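Local coordinates for protein ADP/ATP-dependent NAD(P)H-hydrate dehydratase (Bacillus subtilis, PDB 3RPZ) that catalyses the ATP- or ADP-dependent dehydration of hydrated NAD(P)H, a damaged form of the cofactor, and so probably restores the usable NAD(P)H, at residues 30-35 against 58-63; 49-54 against 75-80; 54-59 against 226-231. All blocks are in the same frame, centred on the assembly; numbering follows the deposited sequence.

Interaction 1 of 3, residues 30-35 against 58-63; sequences YGTALL and LGKLVI. With NPW (beta-6-hydroxy-1,4,5,6-tetrahydronicotinamide adenine dinucleotide phosphate), chain D.
Thr-32 to Leu-35 and Lys-60 to Ile-63 pair as adjacent parallel strands, the two ends of a beta-alpha-beta unit whose helix is 44-54. The backbones are laced by bonds from Lys-60 N to Gly-31 O, Ala-33 N to Lys-60 O, Val-62 N to Ala-33 O and Leu-35 N to Val-62 O, each 2.9 Å long; the third, at 175°, is almost straight. Just before the strands, Gly-59 N adds weak bonds to Tyr-30 O and Gly-31 O. Gly-59 has no side chain, which suits a backbone held so close to Gly-31 O, and Gly-31 takes a positive phi of 78°, readily open to a residue without a CB.

Of the residues on the face of Thr-32, Lys-60 reaches the bound NPW, while Leu-34 and Val-62 pack against Trp-83. The lysine chain bends at chi3 (-71°), passing its CE 3.6 Å from Thr-32 OG1, and its NZ reaches a diphosphate oxygen, OB2 of NPW, at 2.7 Å: a long cationic arm suits an anion lying above the sheet. Asp-219 and His-152 of the second subunit also bind NPW. Thr-32 CG2 and Val-62 CG2 touch at 3.8 Å, branched residues well suited to a strand.

On the other face the side chains of Ala-33, Leu-35, Leu-61 and Ile-63 are apolar. Ala-33 CB, a single methyl that lets leucines come close, meets Leu-58 CD2 at 3.9 Å and Leu-61 CD1 at 4.0 Å. Helices 44-54 and 217-231 cover this side. Such a parallel beta-alpha-beta unit in a mainly parallel central sheet is consistent with a ribokinase-like alpha/beta fold.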
loop_
_atom_site.group_PDB
_atom_site.type_symbol
_atom_site.label_atom_id
_atom_site.label_comp_id
_atom_site.label_asym_id
_atom_site.label_seq_id
_atom_site.Cartn_x
_atom_site.Cartn_y
_atom_site.Cartn_z
ATOM N N TYR A 30 -7.283 0.213 -27.128
ATOM C CA TYR A 30 -7.441 -0.991 -26.322
ATOM C C TYR A 30 -8.735 -1.082 -25.528
ATOM O O TYR A 30 -8.925 -2.003 -24.773
ATOM C CB TYR A 30 -6.198 -1.248 -25.471
ATOM C CG TYR A 30 -4.982 -1.264 -26.330
ATOM C CD1 TYR A 30 -4.675 -2.360 -27.103
ATOM C CD2 TYR A 30 -4.190 -0.151 -26.420
ATOM C CE1 TYR A 30 -3.573 -2.324 -27.937
ATOM C CE2 TYR A 30 -3.125 -0.112 -27.211
ATOM C CZ TYR A 30 -2.805 -1.187 -27.964
ATOM O OH TYR A 30 -1.708 -1.056 -28.763
ATOM N N GLY A 31 -9.606 -0.106 -25.711
ATOM C CA GLY A 31 -10.967 -0.153 -25.188
ATOM C C GLY A 31 -11.125 0.137 -23.714
ATOM O O GLY A 31 -10.147 0.155 -22.960
ATOM N N THR A 32 -12.380 0.360 -23.338
ATOM C CA THR A 32 -12.825 0.516 -21.960
ATOM C C THR A 32 -13.586 -0.722 -21.558
ATOM O O THR A 32 -14.551 -1.095 -22.212
ATOM C CB THR A 32 -13.704 1.727 -21.787
ATOM O OG1 THR A 32 -12.976 2.904 -22.243
ATOM C CG2 THR A 32 -14.085 1.902 -20.317
ATOM N N ALA A 33 -13.126 -1.400 -20.523
ATOM C CA ALA A 33 -13.787 -2.564 -19.942
ATOM C C ALA A 33 -14.624 -2.167 -18.749
ATOM O O ALA A 33 -14.325 -1.181 -18.097
ATOM C CB ALA A 33 -12.769 -3.619 -19.539
ATOM N N LEU A 34 -15.689 -2.915 -18.495
ATOM C CA LEU A 34 -16.495 -2.788 -17.297
ATOM C C LEU A 34 -16.363 -4.022 -16.445
ATOM O O LEU A 34 -16.561 -5.134 -16.936
ATOM C CB LEU A 34 -17.950 -2.584 -17.665
ATOM C CG LEU A 34 -18.922 -2.408 -16.509
ATOM C CD1 LEU A 34 -18.695 -1.138 -15.657
ATOM C CD2 LEU A 34 -20.372 -2.417 -17.020
ATOM N N LEU A 35 -16.092 -3.823 -15.161
ATOM C CA LEU A 35 -16.015 -4.882 -14.164
ATOM C C LEU A 35 -17.095 -4.639 -13.109
ATOM O O LEU A 35 -17.072 -3.610 -12.420
ATOM C CB LEU A 35 -14.643 -4.902 -13.470
ATOM C CG LEU A 35 -14.529 -5.877 -12.300
ATOM C CD1 LEU A 35 -14.667 -7.327 -12.687
ATOM C CD2 LEU A 35 -13.199 -5.671 -11.577
ATOM N N LEU A 58 -5.905 -3.860 -21.363
ATOM C CA LEU A 58 -7.018 -2.959 -21.699
ATOM C C LEU A 58 -6.520 -1.507 -21.835
ATOM O O LEU A 58 -5.343 -1.194 -21.585
ATOM C CB LEU A 58 -8.183 -3.141 -20.729
ATOM C CG LEU A 58 -7.848 -3.001 -19.229
ATOM C CD1 LEU A 58 -7.296 -1.591 -18.891
ATOM C CD2 LEU A 58 -9.093 -3.252 -18.385
ATOM N N GLY A 59 -7.439 -0.635 -22.253
ATOM C CA GLY A 59 -7.173 0.783 -22.275
ATOM C C GLY A 59 -7.615 1.477 -21.025
ATOM O O GLY A 59 -6.827 2.183 -20.391
ATOM N N LYS A 60 -8.885 1.332 -20.664
ATOM C CA LYS A 60 -9.450 1.898 -19.455
ATOM C C LYS A 60 -10.268 0.844 -18.755
ATOM O O LYS A 60 -10.763 -0.076 -19.390
ATOM C CB LYS A 60 -10.320 3.134 -19.733
ATOM C CG LYS A 60 -9.485 4.370 -20.115
ATOM C CD LYS A 60 -10.220 5.700 -19.966
ATOM C CE LYS A 60 -11.233 5.842 -20.959
ATOM N NZ LYS A 60 -12.079 7.129 -20.548
ATOM N N LEU A 61 -10.453 1.008 -17.448
ATOM C CA LEU A 61 -11.352 0.130 -16.687
ATOM C C LEU A 61 -12.286 0.962 -15.845
ATOM O O LEU A 61 -11.850 1.863 -15.081
ATOM C CB LEU A 61 -10.554 -0.783 -15.761
ATOM C CG LEU A 61 -11.375 -1.713 -14.861
ATOM C CD1 LEU A 61 -12.125 -2.746 -15.697
ATOM C CD2 LEU A 61 -10.516 -2.402 -13.767
ATOM N N VAL A 62 -13.575 0.693 -15.976
ATOM C CA VAL A 62 -14.618 1.202 -15.101
ATOM C C VAL A 62 -15.040 0.072 -14.161
ATOM O O VAL A 62 -15.352 -1.017 -14.660
ATOM C CB VAL A 62 -15.811 1.709 -15.912
ATOM C CG1 VAL A 62 -16.958 2.156 -15.002
ATOM C CG2 VAL A 62 -15.355 2.867 -16.824
ATOM N N ILE A 63 -15.025 0.305 -12.861
ATOM C CA ILE A 63 -15.458 -0.696 -11.874
ATOM C C ILE A 63 -16.812 -0.249 -11.357
ATOM O O ILE A 63 -16.940 0.855 -10.809
ATOM C CB ILE A 63 -14.454 -0.841 -10.767
ATOM C CG1 ILE A 63 -13.085 -1.301 -11.330
ATOM C CG2 ILE A 63 -14.977 -1.884 -9.752
ATOM C CD1 ILE A 63 -11.982 -1.453 -10.262
HETATM P P NPW D . -11.342 7.075 -29.736
HETATM O O1 NPW D . -12.767 7.074 -29.232
HETATM O O2 NPW D . -10.392 6.104 -29.112
HETATM O O3 NPW D . -11.218 7.056 -31.270
HETATM P PA NPW D . -12.038 11.465 -23.036
HETATM P PB NPW D . -10.255 10.510 -20.944
HETATM C C1A NPW D . -9.871 10.353 -28.199
HETATM C C1B NPW D . -9.996 11.191 -16.291
HETATM N N1C NPW D . -9.243 9.987 -16.036
HETATM N N1D NPW D . -5.672 9.602 -31.009
HETATM C C2A NPW D . -10.663 9.050 -28.106
HETATM O O2A NPW D . -10.773 8.556 -29.425
HETATM C C2B NPW D . -9.217 12.297 -17.012
HETATM O O2B NPW D . -8.313 12.961 -16.165
HETATM C C2C NPW D . -9.159 9.405 -14.869
HETATM C C2D NPW D . -6.961 9.670 -31.374
HETATM C C3A NPW D . -11.984 9.510 -27.514
HETATM O O3A NPW D . -12.864 10.093 -28.498
HETATM C C3B NPW D . -10.415 13.165 -17.448
HETATM O O3B NPW D . -10.782 13.984 -16.329
HETATM C C3C NPW D . -8.661 8.277 -14.450
HETATM N N3D NPW D . -8.039 9.867 -30.598
HETATM C C4B NPW D . -11.500 12.114 -17.724
HETATM O O4B NPW D . -11.073 10.848 -17.143
HETATM C C4C NPW D . -8.074 7.380 -15.535
HETATM C C4D NPW D . -7.682 10.037 -29.319
HETATM O O4D NPW D . -10.294 11.096 -27.052
HETATM C C4E NPW D . -11.516 10.597 -26.565
HETATM C C5A NPW D . -6.356 9.953 -28.814
HETATM C C5B NPW D . -11.754 11.887 -19.217
HETATM O O5B NPW D . -10.518 11.724 -19.916
HETATM C C5C NPW D . -8.681 7.751 -16.876
HETATM C C5E NPW D . -11.255 10.070 -25.152
HETATM O O5E NPW D . -11.096 11.186 -24.284
HETATM C C6C NPW D . -8.555 9.274 -17.157
HETATM O O6C NPW D . -7.205 9.720 -17.252
HETATM C C6D NPW D . -5.271 9.723 -29.723
HETATM N N6D NPW D . -3.988 9.637 -29.411
HETATM N N7A NPW D . -6.283 10.100 -27.442
HETATM C C7C NPW D . -8.568 7.901 -13.070
HETATM N N7C NPW D . -7.998 6.745 -12.762
HETATM O O7C NPW D . -9.065 8.637 -12.179
HETATM C C8A NPW D . -7.612 10.269 -27.076
HETATM N N9A NPW D . -8.417 10.233 -28.248
HETATM O OA1 NPW D . -13.437 11.090 -23.292
HETATM O OA2 NPW D . -11.666 12.839 -22.779
HETATM O OA3 NPW D . -11.536 10.448 -21.895
HETATM O OB1 NPW D . -9.020 10.869 -21.640
HETATM O OB2 NPW D . -10.315 9.197 -20.229
#

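Interaction 2 of 3, residues 49-54 against 75-80; sequences AGLGAM and PVLPEA. With NPW (beta-6-hydroxy-1,4,5,6-tetrahydronicotinamide adenine dinucleotide phosphate), chain D.
Leu-77 and Met-54 form the heart of a buried apolar contact between the C-terminal half of helix 44-54 and the loop that runs from helix 70-73 into strand 81-84. Leu-77 points its branch at the helix (chi1 -174° sets CG away from its own N), and the two methyls then take different partners. CD2 lies directly on the helix backbone, 3.4 Å from Gly-50 C, an approach possible because Gly-50 carries no side chain. CD1 meets Leu-51 CD2 at 3.9 Å and Met-54 SD at 3.8 Å, while Leu-51 CD1 extends the patch to Val-76, which also packs on Pro-75 of the third subunit.

From Leu-77 to Ala-80 the loop makes a type I beta turn, with Pro-78 at a position whose phi a proline ring matches well. Met-54 lies against the end of this turn: its flexible, unbranched chain bends at chi3 (75°), placing SD 3.6 Å from Ala-80 N and CE 3.7 Å from Glu-79 CB. The carboxylate of Glu-79 is engaged across the subunit interface, where OE2 bonds to the backbone N of His-265 of the second subunit. On the turn itself, Pro-78 O accepts a hydrogen bond of 2.8 Å from the carboxamide N7C of NPW.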
loop_
_atom_site.group_PDB
_atom_site.type_symbol
_atom_site.label_atom_id
_atom_site.label_comp_id
_atom_site.label_asym_id
_atom_site.label_seq_id
_atom_site.Cartn_x
_atom_site.Cartn_y
_atom_site.Cartn_z
ATOM N N ALA A 49 -9.852 -8.629 -9.179
ATOM C CA ALA A 49 -10.215 -8.685 -10.577
ATOM C C ALA A 49 -9.817 -7.393 -11.287
ATOM O O ALA A 49 -9.422 -7.411 -12.450
ATOM C CB ALA A 49 -11.735 -8.959 -10.710
ATOM N N GLY A 50 -9.913 -6.255 -10.610
ATOM C CA GLY A 50 -9.514 -4.990 -11.232
ATOM C C GLY A 50 -8.050 -4.940 -11.570
ATOM O O GLY A 50 -7.663 -4.508 -12.652
ATOM N N LEU A 51 -7.198 -5.371 -10.655
ATOM C CA LEU A 51 -5.757 -5.474 -10.913
ATOM C C LEU A 51 -5.476 -6.447 -12.029
ATOM O O LEU A 51 -4.708 -6.139 -12.941
ATOM C CB LEU A 51 -5.048 -5.944 -9.630
ATOM C CG LEU A 51 -4.830 -4.978 -8.548
ATOM C CD1 LEU A 51 -4.588 -5.668 -7.225
ATOM C CD2 LEU A 51 -3.689 -3.985 -8.859
ATOM N N GLY A 52 -6.134 -7.621 -12.040
ATOM C CA GLY A 52 -5.942 -8.541 -13.144
ATOM C C GLY A 52 -6.290 -7.927 -14.477
ATOM O O GLY A 52 -5.594 -8.128 -15.476
ATOM N N ALA A 53 -7.368 -7.169 -14.533
ATOM C CA ALA A 53 -7.841 -6.560 -15.768
ATOM C C ALA A 53 -6.874 -5.471 -16.253
ATOM O O ALA A 53 -6.505 -5.471 -17.430
ATOM C CB ALA A 53 -9.277 -6.055 -15.588
ATOM N N MET A 54 -6.533 -4.547 -15.364
ATOM C CA MET A 54 -5.700 -3.436 -15.811
ATOM C C MET A 54 -4.303 -3.878 -16.153
ATOM O O MET A 54 -3.653 -3.255 -16.998
ATOM C CB MET A 54 -5.727 -2.271 -14.834
ATOM C CG MET A 54 -7.119 -1.733 -14.611
ATOM S SD MET A 54 -7.138 0.018 -14.134
ATOM C CE MET A 54 -6.788 0.700 -15.696
ATOM N N PRO A 75 -6.483 3.237 -3.579
ATOM C CA PRO A 75 -5.078 3.439 -3.252
ATOM C C PRO A 75 -4.164 2.416 -3.907
ATOM O O PRO A 75 -2.974 2.703 -4.168
ATOM C CB PRO A 75 -5.004 3.293 -1.748
ATOM C CG PRO A 75 -6.373 3.232 -1.278
ATOM C CD PRO A 75 -7.314 3.025 -2.392
ATOM N N VAL A 76 -4.699 1.225 -4.214
ATOM C CA VAL A 76 -3.904 0.134 -4.797
ATOM C C VAL A 76 -3.977 0.133 -6.319
ATOM O O VAL A 76 -2.973 -0.174 -7.013
ATOM C CB VAL A 76 -4.419 -1.204 -4.215
ATOM C CG1 VAL A 76 -3.631 -2.355 -4.805
ATOM C CG2 VAL A 76 -4.346 -1.195 -2.635
ATOM N N LEU A 77 -5.142 0.516 -6.874
ATOM C CA LEU A 77 -5.399 0.544 -8.293
ATOM C C LEU A 77 -5.979 1.930 -8.627
ATOM O O LEU A 77 -7.169 2.063 -8.956
ATOM C CB LEU A 77 -6.350 -0.550 -8.705
ATOM C CG LEU A 77 -6.604 -0.724 -10.190
ATOM C CD1 LEU A 77 -5.365 -1.178 -10.947
ATOM C CD2 LEU A 77 -7.761 -1.717 -10.409
ATOM N N PRO A 78 -5.161 2.966 -8.550
ATOM C CA PRO A 78 -5.673 4.301 -8.796
ATOM C C PRO A 78 -6.050 4.532 -10.255
ATOM O O PRO A 78 -6.677 5.561 -10.548
ATOM C CB PRO A 78 -4.514 5.224 -8.319
ATOM C CG PRO A 78 -3.306 4.364 -8.454
ATOM C CD PRO A 78 -3.753 3.011 -8.051
ATOM N N GLU A 79 -5.691 3.635 -11.164
ATOM C CA GLU A 79 -5.911 3.820 -12.570
ATOM C C GLU A 79 -7.345 3.553 -13.021
ATOM O O GLU A 79 -7.733 3.982 -14.098
ATOM C CB GLU A 79 -4.943 2.956 -13.379
ATOM C CG GLU A 79 -3.449 3.297 -13.130
ATOM C CD GLU A 79 -2.848 2.759 -11.846
ATOM O OE1 GLU A 79 -3.444 1.900 -11.155
ATOM O OE2 GLU A 79 -1.685 3.156 -11.589
ATOM N N ALA A 80 -8.134 2.874 -12.215
ATOM C CA ALA A 80 -9.512 2.589 -12.512
ATOM C C ALA A 80 -10.405 3.744 -12.142
ATOM O O ALA A 80 -10.082 4.509 -11.216
ATOM C CB ALA A 80 -9.975 1.353 -11.733
HETATM P P NPW D . -11.342 7.075 -29.736
HETATM O O1 NPW D . -12.767 7.074 -29.232
HETATM O O2 NPW D . -10.392 6.104 -29.112
HETATM O O3 NPW D . -11.218 7.056 -31.270
HETATM P PA NPW D . -12.038 11.465 -23.036
HETATM P PB NPW D . -10.255 10.510 -20.944
HETATM C C1A NPW D . -9.871 10.353 -28.199
HETATM C C1B NPW D . -9.996 11.191 -16.291
HETATM N N1C NPW D . -9.243 9.987 -16.036
HETATM N N1D NPW D . -5.672 9.602 -31.009
HETATM C C2A NPW D . -10.663 9.050 -28.106
HETATM O O2A NPW D . -10.773 8.556 -29.425
HETATM C C2B NPW D . -9.217 12.297 -17.012
HETATM O O2B NPW D . -8.313 12.961 -16.165
HETATM C C2C NPW D . -9.159 9.405 -14.869
HETATM C C2D NPW D . -6.961 9.670 -31.374
HETATM C C3A NPW D . -11.984 9.510 -27.514
HETATM O O3A NPW D . -12.864 10.093 -28.498
HETATM C C3B NPW D . -10.415 13.165 -17.448
HETATM O O3B NPW D . -10.782 13.984 -16.329
HETATM C C3C NPW D . -8.661 8.277 -14.450
HETATM N N3D NPW D . -8.039 9.867 -30.598
HETATM C C4B NPW D . -11.500 12.114 -17.724
HETATM O O4B NPW D . -11.073 10.848 -17.143
HETATM C C4C NPW D . -8.074 7.380 -15.535
HETATM C C4D NPW D . -7.682 10.037 -29.319
HETATM O O4D NPW D . -10.294 11.096 -27.052
HETATM C C4E NPW D . -11.516 10.597 -26.565
HETATM C C5A NPW D . -6.356 9.953 -28.814
HETATM C C5B NPW D . -11.754 11.887 -19.217
HETATM O O5B NPW D . -10.518 11.724 -19.916
HETATM C C5C NPW D . -8.681 7.751 -16.876
HETATM C C5E NPW D . -11.255 10.070 -25.152
HETATM O O5E NPW D . -11.096 11.186 -24.284
HETATM C C6C NPW D . -8.555 9.274 -17.157
HETATM O O6C NPW D . -7.205 9.720 -17.252
HETATM C C6D NPW D . -5.271 9.723 -29.723
HETATM N N6D NPW D . -3.988 9.637 -29.411
HETATM N N7A NPW D . -6.283 10.100 -27.442
HETATM C C7C NPW D . -8.568 7.901 -13.070
HETATM N N7C NPW D . -7.998 6.745 -12.762
HETATM O O7C NPW D . -9.065 8.637 -12.179
HETATM C C8A NPW D . -7.612 10.269 -27.076
HETATM N N9A NPW D . -8.417 10.233 -28.248
HETATM O OA1 NPW D . -13.437 11.090 -23.292
HETATM O OA2 NPW D . -11.666 12.839 -22.779
HETATM O OA3 NPW D . -11.536 10.448 -21.895
HETATM O OB1 NPW D . -9.020 10.869 -21.640
HETATM O OB2 NPW D . -10.315 9.197 -20.229
#

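Interaction 3 of 3, residues 54-59 against 226-231; sequences MRSGLG and LGMLCC
Ser-56, Gly-57 and Leu-58, in the loop after helix 44-54, press against residues 226-231 of helix 217-231 through backbone contact, sulfur contact and side-chain packing. The backbone contact is the tightest: Ser-56 O lies 3.0 Å from Gly-227 C, and as Gly-227 has no side chain the two chains can come this close. Gly-57 (phi 92°) takes a backbone shape open to glycine, and a CB there would run into Cys-231 SG.

Among the sulfur residues, Cys-231 rests CB on Gly-57 O at 3.4 Å. Its SG, set between the backbone N and carbonyl carbon (chi1 59°), stands 3.5 Å from Ser-56 O; the small thiol side chain suits so close an approach to the loop backbone.

Side-chain packing completes the join. Leu-58 CB meets Cys-230 CB at 3.8 Å. Met-228 CG lies 4.0 Å from Ser-56 CB, and the extended chain beyond it carries CE to 4.0 Å from Ser-56 OG. That hydroxyl is turned back to the preceding helix, bonded to Gly-52 O, while Gly-57 O accepts from Arg-21 NH1.

No hydrogen bond crosses, and Leu-58 N is even buried without a partner, probably at some cost; the join therefore probably rests on close fit and the exclusion of water.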
loop_
_atom_site.group_PDB
_atom_site.type_symbol
_atom_site.label_atom_id
_atom_site.label_comp_id
_atom_site.label_asym_id
_atom_site.label_seq_id
_atom_site.Cartn_x
_atom_site.Cartn_y
_atom_site.Cartn_z
ATOM N N MET A 54 -6.533 -4.547 -15.364
ATOM C CA MET A 54 -5.700 -3.436 -15.811
ATOM C C MET A 54 -4.303 -3.878 -16.153
ATOM O O MET A 54 -3.653 -3.255 -16.998
ATOM C CB MET A 54 -5.727 -2.271 -14.834
ATOM C CG MET A 54 -7.119 -1.733 -14.611
ATOM S SD MET A 54 -7.138 0.018 -14.134
ATOM C CE MET A 54 -6.788 0.700 -15.696
ATOM N N ARG A 55 -3.816 -4.950 -15.523
ATOM C CA ARG A 55 -2.535 -5.535 -15.900
ATOM C C ARG A 55 -2.568 -6.218 -17.245
ATOM O O ARG A 55 -1.506 -6.512 -17.797
ATOM C CB ARG A 55 -2.136 -6.568 -14.848
ATOM C CG ARG A 55 -1.510 -6.010 -13.595
ATOM C CD ARG A 55 -0.123 -5.468 -13.834
ATOM N NE ARG A 55 0.558 -5.152 -12.623
ATOM C CZ ARG A 55 1.537 -4.274 -12.501
ATOM N NH1 ARG A 55 1.939 -3.554 -13.495
ATOM N NH2 ARG A 55 2.109 -4.128 -11.315
ATOM N N SER A 56 -3.739 -6.537 -17.782
ATOM C CA SER A 56 -3.885 -7.412 -18.922
ATOM C C SER A 56 -4.210 -6.746 -20.224
ATOM O O SER A 56 -4.840 -7.321 -21.109
ATOM C CB SER A 56 -4.831 -8.549 -18.606
ATOM O OG SER A 56 -4.253 -9.363 -17.573
ATOM N N GLY A 57 -3.780 -5.496 -20.403
ATOM C CA GLY A 57 -3.719 -4.902 -21.729
ATOM C C GLY A 57 -4.931 -4.115 -22.233
ATOM O O GLY A 57 -4.948 -3.730 -23.392
ATOM N N LEU A 58 -5.905 -3.860 -21.363
ATOM C CA LEU A 58 -7.018 -2.959 -21.699
ATOM C C LEU A 58 -6.520 -1.507 -21.835
ATOM O O LEU A 58 -5.343 -1.194 -21.585
ATOM C CB LEU A 58 -8.183 -3.141 -20.729
ATOM C CG LEU A 58 -7.848 -3.001 -19.229
ATOM C CD1 LEU A 58 -7.296 -1.591 -18.891
ATOM C CD2 LEU A 58 -9.093 -3.252 -18.385
ATOM N N GLY A 59 -7.439 -0.635 -22.253
ATOM C CA GLY A 59 -7.173 0.783 -22.275
ATOM C C GLY A 59 -7.615 1.477 -21.025
ATOM O O GLY A 59 -6.827 2.183 -20.391
ATOM N N LEU A 226 -10.811 -10.474 -18.759
ATOM C CA LEU A 226 -11.444 -9.235 -19.148
ATOM C C LEU A 226 -10.468 -8.314 -19.890
ATOM O O LEU A 226 -10.762 -7.790 -20.934
ATOM C CB LEU A 226 -12.001 -8.529 -17.919
ATOM C CG LEU A 226 -12.702 -7.183 -18.172
ATOM C CD1 LEU A 226 -13.928 -7.359 -19.083
ATOM C CD2 LEU A 226 -13.105 -6.520 -16.836
ATOM N N GLY A 227 -9.295 -8.114 -19.325
ATOM C CA GLY A 227 -8.299 -7.291 -19.997
ATOM C C GLY A 227 -7.825 -7.910 -21.304
ATOM O O GLY A 227 -7.690 -7.208 -22.330
ATOM N N MET A 228 -7.562 -9.222 -21.317
ATOM C CA MET A 228 -7.063 -9.830 -22.548
ATOM C C MET A 228 -8.063 -9.766 -23.686
ATOM O O MET A 228 -7.700 -9.606 -24.853
ATOM C CB MET A 228 -6.473 -11.211 -22.289
ATOM C CG MET A 228 -4.917 -11.052 -21.666
ATOM S SD MET A 228 -4.346 -12.708 -21.466
ATOM C CE MET A 228 -3.250 -12.304 -20.113
ATOM N N LEU A 229 -9.342 -9.790 -23.363
ATOM C CA LEU A 229 -10.397 -9.625 -24.398
ATOM C C LEU A 229 -10.306 -8.276 -25.088
ATOM O O LEU A 229 -10.808 -8.100 -26.217
ATOM C CB LEU A 229 -11.791 -9.779 -23.789
ATOM C CG LEU A 229 -12.200 -11.208 -23.447
ATOM C CD1 LEU A 229 -13.401 -11.169 -22.491
ATOM C CD2 LEU A 229 -12.518 -12.000 -24.732
ATOM N N CYS A 230 -9.754 -7.292 -24.378
ATOM C CA CYS A 230 -9.631 -5.949 -24.933
ATOM C C CYS A 230 -8.460 -5.771 -25.865
ATOM O O CYS A 230 -8.473 -4.877 -26.731
ATOM C CB CYS A 230 -9.556 -4.913 -23.792
ATOM S SG CYS A 230 -11.069 -4.812 -22.828
ATOM N N CYS A 231 -7.417 -6.576 -25.750
ATOM C CA CYS A 231 -6.204 -6.402 -26.574
ATOM C C CYS A 231 -5.982 -7.493 -27.598
ATOM O O CYS A 231 -5.184 -7.299 -28.515
ATOM C CB CYS A 231 -4.964 -6.225 -25.717
ATOM S SG CYS A 231 -4.559 -7.567 -24.573
#

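Along the chain, strand 32-36, helix 44-54, the loop that follows it, strand 60-65 and the 75-80 loop come in turn, so interactions 1 and 2 interlock, and only interaction 3 brings in a distant element, helix 217-231. The contact centres lie close: interactions 1 and 3 are about 7 Å apart, interactions 1 and 2 about 10 Å, and interactions 2 and 3 about 11 Å. Interactions 1 and 3 share Leu-58 and Gly-59, interactions 2 and 3 share Met-54, and Leu-35 packs on Ala-49. Together they join two strands next to one edge of the sheet to helices 44-54 and 217-231. Interactions 1 and 2 also meet the same NPW, at its diphosphate and its carboxamide respectively, so substrate binding is built directly onto this framework.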